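Long-range contacts in guanine nucleotide exchange factor SRM1 (Saccharomyces cerevisiae, PDB 3OF7), which promotes the exchange of GDP for GTP on the small GTPases GSP1 and GSP2, binds chromatin and is required for mRNA and ribosome export from the nucleus: residues A[284-289]-A[363-368]; A[322-327]-A[382-387]; A[353-358]-A[367-372]. All coordinates share one frame; numbering follows the deposited sequence.

Interaction 1: A[284-289]-A[363-368]; sequences NQFGQC and KARAVP
F286 and R365 both turn CG anti to their own carbonyl carbon, with chi1 of -69° and -53°, and these settings bring the phenyl ring and the guanidinium group together. The R365 chain bends again at chi2 and chi3, folding its end back toward the ring instead of reaching straight out. The contact belongs to a beta-propeller built from RCC1 repeats: a type I turn from N284 to G287, in the fifth repeat, rests against strand 364-368 of the sixth. R365 and A366 form a classic beta bulge, both facing Y357 on the neighbouring strand.

R365 NH2 comes to 3.7 Å from F286 CE1 at the edge of the ring, near its plane, and the two flat groups stand 68° apart. This is a meeting along the rim, not a cation-pi stack; the charge itself is paired through NE with D341. The flat F286 ring also meets the ring of H323 and touches R339. A366 suits its place by being small, its CB packing 3.3 Å from F286 O.

The turn is braced from within. G287 N bonds to N284 O at 3.1 Å. Q288 folds its amide back so that OE1 accepts from F286 N at 2.9 Å, in the carbonyl plane. N284 OD1 takes C289 N at 2.9 Å, from above its plane. Amide side chains serve well here, since each offers a carbonyl oxygen to a backbone N-H. G287 has positive phi, which favours glycine, and any CB would run into the ring of P368. As modelled, P368 CB sits 4.1 Å from G287 CA.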
loop_
_atom_site.group_PDB
_atom_site.type_symbol
_atom_site.label_atom_id
_atom_site.label_comp_id
_atom_site.label_asym_id
_atom_site.label_seq_id
_atom_site.Cartn_x
_atom_site.Cartn_y
_atom_site.Cartn_z
ATOM N N ASN A 284 0.577 14.662 -10.154
ATOM C CA ASN A 284 -0.612 14.479 -10.991
ATOM C C ASN A 284 -0.384 14.509 -12.504
ATOM O O ASN A 284 -1.293 14.869 -13.261
ATOM C CB ASN A 284 -1.702 15.488 -10.598
ATOM C CG ASN A 284 -3.083 15.092 -11.102
ATOM O OD1 ASN A 284 -3.419 13.914 -11.150
ATOM N ND2 ASN A 284 -3.891 16.084 -11.471
ATOM N N GLN A 285 0.802 14.109 -12.962
ATOM C CA GLN A 285 1.102 14.247 -14.393
ATOM C C GLN A 285 0.357 13.232 -15.266
ATOM O O GLN A 285 0.269 13.421 -16.487
ATOM C CB GLN A 285 2.621 14.290 -14.685
ATOM C CG GLN A 285 3.324 12.939 -14.886
ATOM C CD GLN A 285 3.675 12.228 -13.583
ATOM O OE1 GLN A 285 4.814 11.783 -13.391
ATOM N NE2 GLN A 285 2.703 12.096 -12.700
ATOM N N PHE A 286 -0.180 12.174 -14.645
ATOM C CA PHE A 286 -1.038 11.226 -15.366
ATOM C C PHE A 286 -2.506 11.281 -14.926
ATOM O O PHE A 286 -3.308 10.418 -15.300
ATOM C CB PHE A 286 -0.500 9.793 -15.238
ATOM C CG PHE A 286 0.783 9.561 -15.975
ATOM C CD1 PHE A 286 0.776 9.261 -17.335
ATOM C CD2 PHE A 286 2.004 9.648 -15.309
ATOM C CE1 PHE A 286 1.976 9.043 -18.029
ATOM C CE2 PHE A 286 3.210 9.433 -15.981
ATOM C CZ PHE A 286 3.196 9.134 -17.350
ATOM N N GLY A 287 -2.863 12.296 -14.147
ATOM C CA GLY A 287 -4.242 12.437 -13.665
ATOM C C GLY A 287 -4.579 11.419 -12.586
ATOM O O GLY A 287 -5.756 11.136 -12.337
ATOM N N GLN A 288 -3.548 10.884 -11.929
ATOM C CA GLN A 288 -3.739 9.897 -10.856
ATOM C C GLN A 288 -4.512 10.471 -9.652
ATOM O O GLN A 288 -5.096 9.718 -8.872
ATOM C CB GLN A 288 -2.407 9.272 -10.415
ATOM C CG GLN A 288 -1.346 10.244 -9.890
ATOM C CD GLN A 288 -0.348 10.695 -10.953
ATOM O OE1 GLN A 288 -0.729 11.168 -12.020
ATOM N NE2 GLN A 288 0.943 10.573 -10.644
ATOM N N CYS A 289 -4.520 11.796 -9.506
ATOM C CA CYS A 289 -5.295 12.447 -8.441
ATOM C C CYS A 289 -6.800 12.451 -8.735
ATOM O O CYS A 289 -7.609 12.651 -7.823
ATOM C CB CYS A 289 -4.793 13.869 -8.175
ATOM S SG CYS A 289 -3.203 13.950 -7.324
ATOM N N LYS A 363 -1.468 8.713 -28.998
ATOM C CA LYS A 363 -1.417 7.538 -28.115
ATOM C C LYS A 363 -2.109 7.845 -26.783
ATOM O O LYS A 363 -1.816 8.860 -26.142
ATOM C CB LYS A 363 0.031 7.079 -27.872
ATOM C CG LYS A 363 0.174 5.763 -27.088
ATOM C CD LYS A 363 1.622 5.224 -27.062
ATOM C CE LYS A 363 2.516 6.007 -26.091
ATOM N NZ LYS A 363 3.829 5.336 -25.796
ATOM N N ALA A 364 -3.017 6.959 -26.380
ATOM C CA ALA A 364 -3.746 7.098 -25.127
ATOM C C ALA A 364 -2.796 6.803 -23.966
ATOM O O ALA A 364 -2.273 5.694 -23.868
ATOM C CB ALA A 364 -4.936 6.140 -25.111
ATOM N N ARG A 365 -2.559 7.801 -23.112
ATOM C CA ARG A 365 -1.565 7.683 -22.031
ATOM C C ARG A 365 -2.187 7.628 -20.642
ATOM O O ARG A 365 -1.547 7.145 -19.704
ATOM C CB ARG A 365 -0.579 8.863 -22.044
ATOM C CG ARG A 365 0.142 9.149 -23.366
ATOM C CD ARG A 365 1.343 8.241 -23.657
ATOM N NE ARG A 365 2.194 7.930 -22.497
ATOM C CZ ARG A 365 3.257 8.623 -22.087
ATOM N NH1 ARG A 365 3.645 9.729 -22.707
ATOM N NH2 ARG A 365 3.938 8.210 -21.024
ATOM N N ALA A 366 -3.408 8.152 -20.498
ATOM C CA ALA A 366 -4.021 8.325 -19.175
ATOM C C ALA A 366 -5.550 8.441 -19.183
ATOM O O ALA A 366 -6.149 8.902 -20.154
ATOM C CB ALA A 366 -3.404 9.537 -18.444
ATOM N N VAL A 367 -6.160 8.030 -18.074
ATOM C CA VAL A 367 -7.599 8.212 -17.833
ATOM C C VAL A 367 -7.705 9.057 -16.567
ATOM O O VAL A 367 -7.553 8.539 -15.456
ATOM C CB VAL A 367 -8.328 6.848 -17.669
ATOM C CG1 VAL A 367 -9.830 7.050 -17.394
ATOM C CG2 VAL A 367 -8.135 5.980 -18.915
ATOM N N PRO A 368 -7.912 10.378 -16.721
ATOM C CA PRO A 368 -7.698 11.291 -15.601
ATOM C C PRO A 368 -8.877 11.504 -14.652
ATOM O O PRO A 368 -8.744 12.254 -13.689
ATOM C CB PRO A 368 -7.352 12.602 -16.299
ATOM C CG PRO A 368 -8.154 12.551 -17.550
ATOM C CD PRO A 368 -8.195 11.110 -17.971
#

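Interaction 2: A[322-327]-A[382-387]; sequences EHHSLI and VAAGSH
E322 and H387 meet through a His-carboxylate hydrogen bond, H387 NE2 giving its proton to E322 OE1 at 2.8 Å. The oxygen is met on its anti side, 20° out of the carboxylate plane. E322 brings this oxygen to H387 with CG anti to the backbone N (chi1 -170°) and the chain extended beyond. Its backbone is held too: E322 N bonds to S386 O at 3.0 Å, on a lone pair in the carbonyl plane. The edge of the H387 ring also faces H323, with CE1 3.3 Å from H323 ND1, while E322 CG lies over the centre of the H323 ring.

Further along the strands, the H324 ring lies against the methyl of A384, and L326 CD1 then presses on V382 CG2 at 3.4 Å, tighter than usual van der Waals contact.

A second shell fixes these groups. H387 ND1 bonds to E344, H323 ND1 to R339, and S386 OG to E266. Histidine suits this place because the two ring nitrogens of H387 serve two carboxylates at once; an alanine here would probably leave E322 and E344 without their shared partner and the E322 carboxylate freer to turn.

The two strands, 324-327 and 382-384, run antiparallel at 172° with axes 8.0 Å apart, but they belong to different sheets, meeting through side chains as adjacent propeller blades. Strand 324-329 lies between strands 315-320 and 334-337, whereas strand 379-384 is an outermost strand of the next blade, paired with strand 388-393.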
loop_
_atom_site.group_PDB
_atom_site.type_symbol
_atom_site.label_atom_id
_atom_site.label_comp_id
_atom_site.label_asym_id
_atom_site.label_seq_id
_atom_site.Cartn_x
_atom_site.Cartn_y
_atom_site.Cartn_z
ATOM N N GLU A 322 2.494 4.400 -8.363
ATOM C CA GLU A 322 3.244 5.578 -8.802
ATOM C C GLU A 322 2.365 6.559 -9.594
ATOM O O GLU A 322 2.360 7.770 -9.324
ATOM C CB GLU A 322 4.497 5.196 -9.602
ATOM C CG GLU A 322 5.397 6.406 -9.857
ATOM C CD GLU A 322 6.714 6.081 -10.521
ATOM O OE1 GLU A 322 6.861 5.003 -11.138
ATOM O OE2 GLU A 322 7.604 6.943 -10.443
ATOM N N HIS A 323 1.620 6.036 -10.563
ATOM C CA HIS A 323 0.902 6.899 -11.505
ATOM C C HIS A 323 -0.545 6.498 -11.728
ATOM O O HIS A 323 -1.145 6.890 -12.736
ATOM C CB HIS A 323 1.618 6.921 -12.862
ATOM C CG HIS A 323 3.024 7.431 -12.806
ATOM N ND1 HIS A 323 4.055 6.842 -13.507
ATOM C CD2 HIS A 323 3.562 8.500 -12.170
ATOM C CE1 HIS A 323 5.171 7.519 -13.291
ATOM N NE2 HIS A 323 4.898 8.528 -12.480
ATOM N N HIS A 324 -1.107 5.728 -10.801
ATOM C CA HIS A 324 -2.519 5.338 -10.887
ATOM C C HIS A 324 -3.146 5.233 -9.514
ATOM O O HIS A 324 -2.442 5.106 -8.506
ATOM C CB HIS A 324 -2.695 4.019 -11.652
ATOM C CG HIS A 324 -2.244 2.809 -10.896
ATOM N ND1 HIS A 324 -3.113 1.812 -10.501
ATOM C CD2 HIS A 324 -1.017 2.430 -10.468
ATOM C CE1 HIS A 324 -2.441 0.870 -9.866
ATOM N NE2 HIS A 324 -1.166 1.218 -9.839
ATOM N N SER A 325 -4.472 5.286 -9.485
ATOM C CA SER A 325 -5.213 5.201 -8.239
ATOM C C SER A 325 -6.416 4.296 -8.394
ATOM O O SER A 325 -6.993 4.220 -9.471
ATOM C CB SER A 325 -5.682 6.586 -7.820
ATOM O OG SER A 325 -4.566 7.444 -7.702
ATOM N N LEU A 326 -6.796 3.638 -7.303
ATOM C CA LEU A 326 -7.924 2.712 -7.312
ATOM C C LEU A 326 -8.851 3.007 -6.146
ATOM O O LEU A 326 -8.439 2.959 -4.993
ATOM C CB LEU A 326 -7.438 1.260 -7.239
ATOM C CG LEU A 326 -6.409 0.823 -8.286
ATOM C CD1 LEU A 326 -5.920 -0.575 -7.962
ATOM C CD2 LEU A 326 -6.982 0.880 -9.709
ATOM N N ILE A 327 -10.101 3.316 -6.462
ATOM C CA ILE A 327 -11.068 3.708 -5.446
ATOM C C ILE A 327 -12.158 2.654 -5.344
ATOM O O ILE A 327 -12.900 2.427 -6.296
ATOM C CB ILE A 327 -11.676 5.091 -5.754
ATOM C CG1 ILE A 327 -10.569 6.158 -5.777
ATOM C CG2 ILE A 327 -12.750 5.449 -4.708
ATOM C CD1 ILE A 327 -10.915 7.405 -6.598
ATOM N N VAL A 382 -8.362 -3.984 -2.193
ATOM C CA VAL A 382 -7.511 -3.693 -3.342
ATOM C C VAL A 382 -6.135 -3.239 -2.845
ATOM O O VAL A 382 -6.023 -2.650 -1.773
ATOM C CB VAL A 382 -8.191 -2.639 -4.273
ATOM C CG1 VAL A 382 -8.412 -1.298 -3.555
ATOM C CG2 VAL A 382 -7.427 -2.446 -5.580
ATOM N N ALA A 383 -5.096 -3.539 -3.626
ATOM C CA ALA A 383 -3.751 -3.076 -3.339
ATOM C C ALA A 383 -3.086 -2.695 -4.654
ATOM O O ALA A 383 -3.434 -3.223 -5.706
ATOM C CB ALA A 383 -2.954 -4.154 -2.642
ATOM N N ALA A 384 -2.124 -1.786 -4.578
ATOM C CA ALA A 384 -1.421 -1.303 -5.764
ATOM C C ALA A 384 0.053 -1.181 -5.462
ATOM O O ALA A 384 0.431 -0.701 -4.380
ATOM C CB ALA A 384 -1.984 0.046 -6.193
ATOM N N GLY A 385 0.877 -1.635 -6.404
ATOM C CA GLY A 385 2.327 -1.431 -6.350
ATOM C C GLY A 385 2.663 -0.356 -7.372
ATOM O O GLY A 385 1.775 0.377 -7.790
ATOM N N SER A 386 3.922 -0.260 -7.797
ATOM C CA SER A 386 4.313 0.881 -8.634
ATOM C C SER A 386 3.471 0.981 -9.911
ATOM O O SER A 386 2.930 2.059 -10.226
ATOM C CB SER A 386 5.809 0.851 -8.960
ATOM O OG SER A 386 6.561 1.058 -7.779
ATOM N N HIS A 387 3.359 -0.139 -10.630
ATOM C CA HIS A 387 2.623 -0.186 -11.906
ATOM C C HIS A 387 1.763 -1.440 -12.083
ATOM O O HIS A 387 1.414 -1.806 -13.204
ATOM C CB HIS A 387 3.587 0.009 -13.086
ATOM C CG HIS A 387 4.236 1.352 -13.072
ATOM N ND1 HIS A 387 3.658 2.459 -13.652
ATOM C CD2 HIS A 387 5.357 1.789 -12.452
ATOM C CE1 HIS A 387 4.411 3.518 -13.415
ATOM N NE2 HIS A 387 5.448 3.139 -12.689
#

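Interaction 3: A[353-358]-A[367-372]; sequences PEYTYK and VPLPTK
A type I turn from P353 to T356 leads into strand 357-358, which pairs antiparallel with strand 364-368 in a hairpin; beyond it the chain turns a corner at L369 and enters strand 370-372. The backbones come nearest at T356 and V367, whose CA atoms are 4.7 Å apart. P353 O is gripped twice from one face of its plane, by T356 N at 3.2 Å and T356 OG1 at 2.7 Å.

Y355 lies between the turn and the corner, its CG set between the backbone N and the carbonyl carbon (chi1 52°). Its ring is sandwiched: P353 CB covers one face toward the rim, and L369 CD1 makes a CH-pi contact with the opposite face, 3.9 Å from the Y355 centroid. V367 CG1 adds a further apolar contact, 3.8 Å from Y355 CE2.

At the ring edge, Y355 OH lies a short 2.5 Å from T371 OG1, which in turn donates to L369 O at 2.7 Å. Tyrosine suits this site by joining an apolar ring, buttressed by proline and leucine, to a hydroxyl that can engage T371, so polar and apolar contacts together tie the turn that leads into the hairpin to strand 370-372.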
loop_
_atom_site.group_PDB
_atom_site.type_symbol
_atom_site.label_atom_id
_atom_site.label_comp_id
_atom_site.label_asym_id
_atom_site.label_seq_id
_atom_site.Cartn_x
_atom_site.Cartn_y
_atom_site.Cartn_z
ATOM N N PRO A 353 -12.941 5.680 -22.065
ATOM C CA PRO A 353 -13.879 6.801 -22.129
ATOM C C PRO A 353 -13.371 7.935 -23.019
ATOM O O PRO A 353 -12.188 7.954 -23.382
ATOM C CB PRO A 353 -13.978 7.257 -20.672
ATOM C CG PRO A 353 -12.712 6.808 -20.042
ATOM C CD PRO A 353 -12.347 5.530 -20.724
ATOM N N GLU A 354 -14.267 8.859 -23.375
ATOM C CA GLU A 354 -13.933 9.963 -24.277
ATOM C C GLU A 354 -12.958 10.974 -23.664
ATOM O O GLU A 354 -12.262 11.687 -24.393
ATOM C CB GLU A 354 -15.206 10.673 -24.765
ATOM C CG GLU A 354 -15.893 9.985 -25.952
ATOM C CD GLU A 354 -16.937 10.867 -26.637
ATOM O OE1 GLU A 354 -16.988 12.088 -26.351
ATOM O OE2 GLU A 354 -17.702 10.329 -27.473
ATOM N N TYR A 355 -12.895 11.028 -22.337
ATOM C CA TYR A 355 -11.957 11.921 -21.642
ATOM C C TYR A 355 -10.560 11.300 -21.455
ATOM O O TYR A 355 -9.713 11.876 -20.774
ATOM C CB TYR A 355 -12.523 12.403 -20.297
ATOM C CG TYR A 355 -13.014 11.292 -19.395
ATOM C CD1 TYR A 355 -14.350 10.894 -19.426
ATOM C CD2 TYR A 355 -12.148 10.636 -18.513
ATOM C CE1 TYR A 355 -14.816 9.866 -18.610
ATOM C CE2 TYR A 355 -12.605 9.599 -17.684
ATOM C CZ TYR A 355 -13.943 9.223 -17.739
ATOM O OH TYR A 355 -14.426 8.206 -16.938
ATOM N N THR A 356 -10.332 10.135 -22.055
ATOM C CA THR A 356 -9.002 9.518 -22.074
ATOM C C THR A 356 -8.024 10.519 -22.689
ATOM O O THR A 356 -8.312 11.103 -23.740
ATOM C CB THR A 356 -8.996 8.204 -22.895
ATOM O OG1 THR A 356 -9.844 7.233 -22.265
ATOM C CG2 THR A 356 -7.598 7.621 -23.011
ATOM N N TYR A 357 -6.893 10.738 -22.020
ATOM C CA TYR A 357 -5.867 11.633 -22.534
ATOM C C TYR A 357 -5.012 10.927 -23.580
ATOM O O TYR A 357 -4.462 9.848 -23.323
ATOM C CB TYR A 357 -4.979 12.187 -21.412
ATOM C CG TYR A 357 -3.683 12.806 -21.919
ATOM C CD1 TYR A 357 -3.669 14.080 -22.489
ATOM C CD2 TYR A 357 -2.482 12.100 -21.853
ATOM C CE1 TYR A 357 -2.485 14.643 -22.969
ATOM C CE2 TYR A 357 -1.291 12.654 -22.324
ATOM C CZ TYR A 357 -1.302 13.923 -22.881
ATOM O OH TYR A 357 -0.119 14.460 -23.345
ATOM N N LYS A 358 -4.920 11.550 -24.755
ATOM C CA LYS A 358 -4.052 11.101 -25.839
ATOM C C LYS A 358 -2.983 12.167 -26.064
ATOM O O LYS A 358 -3.282 13.360 -26.037
ATOM C CB LYS A 358 -4.848 10.879 -27.131
ATOM C CG LYS A 358 -5.769 9.666 -27.121
ATOM C CD LYS A 358 -6.537 9.538 -28.441
ATOM C CE LYS A 358 -7.762 8.656 -28.270
ATOM N NZ LYS A 358 -8.494 8.391 -29.554
ATOM N N VAL A 367 -6.160 8.030 -18.074
ATOM C CA VAL A 367 -7.599 8.212 -17.833
ATOM C C VAL A 367 -7.705 9.057 -16.567
ATOM O O VAL A 367 -7.553 8.539 -15.456
ATOM C CB VAL A 367 -8.328 6.848 -17.669
ATOM C CG1 VAL A 367 -9.830 7.050 -17.394
ATOM C CG2 VAL A 367 -8.135 5.980 -18.915
ATOM N N PRO A 368 -7.912 10.378 -16.721
ATOM C CA PRO A 368 -7.698 11.291 -15.601
ATOM C C PRO A 368 -8.877 11.504 -14.652
ATOM O O PRO A 368 -8.744 12.254 -13.689
ATOM C CB PRO A 368 -7.352 12.602 -16.299
ATOM C CG PRO A 368 -8.154 12.551 -17.550
ATOM C CD PRO A 368 -8.195 11.110 -17.971
ATOM N N LEU A 369 -10.021 10.894 -14.938
ATOM C CA LEU A 369 -11.154 10.925 -14.010
ATOM C C LEU A 369 -11.438 9.507 -13.546
ATOM O O LEU A 369 -11.284 8.573 -14.330
ATOM C CB LEU A 369 -12.411 11.484 -14.685
ATOM C CG LEU A 369 -12.418 12.883 -15.291
ATOM C CD1 LEU A 369 -13.778 13.107 -15.970
ATOM C CD2 LEU A 369 -12.121 13.966 -14.254
ATOM N N PRO A 370 -11.852 9.338 -12.274
ATOM C CA PRO A 370 -12.193 8.012 -11.755
ATOM C C PRO A 370 -13.230 7.361 -12.657
ATOM O O PRO A 370 -14.264 7.970 -12.943
ATOM C CB PRO A 370 -12.796 8.315 -10.380
ATOM C CG PRO A 370 -12.223 9.600 -9.990
ATOM C CD PRO A 370 -12.006 10.384 -11.247
ATOM N N THR A 371 -12.937 6.149 -13.117
ATOM C CA THR A 371 -13.758 5.469 -14.111
ATOM C C THR A 371 -14.075 4.065 -13.609
ATOM O O THR A 371 -13.172 3.299 -13.271
ATOM C CB THR A 371 -13.046 5.429 -15.487
ATOM O OG1 THR A 371 -12.662 6.760 -15.858
ATOM C CG2 THR A 371 -13.947 4.836 -16.577
ATOM N N LYS A 372 -15.363 3.737 -13.548
ATOM C CA LYS A 372 -15.794 2.438 -13.033
ATOM C C LYS A 372 -15.365 1.304 -13.955
ATOM O O LYS A 372 -15.540 1.388 -15.170
ATOM C CB LYS A 372 -17.317 2.406 -12.811
ATOM C CG LYS A 372 -17.832 1.075 -12.248
ATOM C CD LYS A 372 -19.222 1.195 -11.614
ATOM C CE LYS A 372 -20.343 0.925 -12.604
ATOM N NZ LYS A 372 -21.688 0.868 -11.913
#

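In the fold
Going from the N terminus, segment 284-289 comes first, in the loop after strand 278-281, and interaction 1 closes a long excursion when strand 364-368 returns to it. Interaction 2 opens within that excursion, at 322-327, and closes beyond it, at 382-387, so the two cross. Interaction 3, between 353-358 and 367-372, is a short closure nested inside interaction 2; like interaction 1 it draws on strand 364-368, and the two share V367 and P368. Interaction 2 joins neighbouring blades near the centre of the propeller, whereas interactions 1 and 3 lie farther out, where the hairpin 357-368 is held to the preceding blade's loop and to strand 370-372.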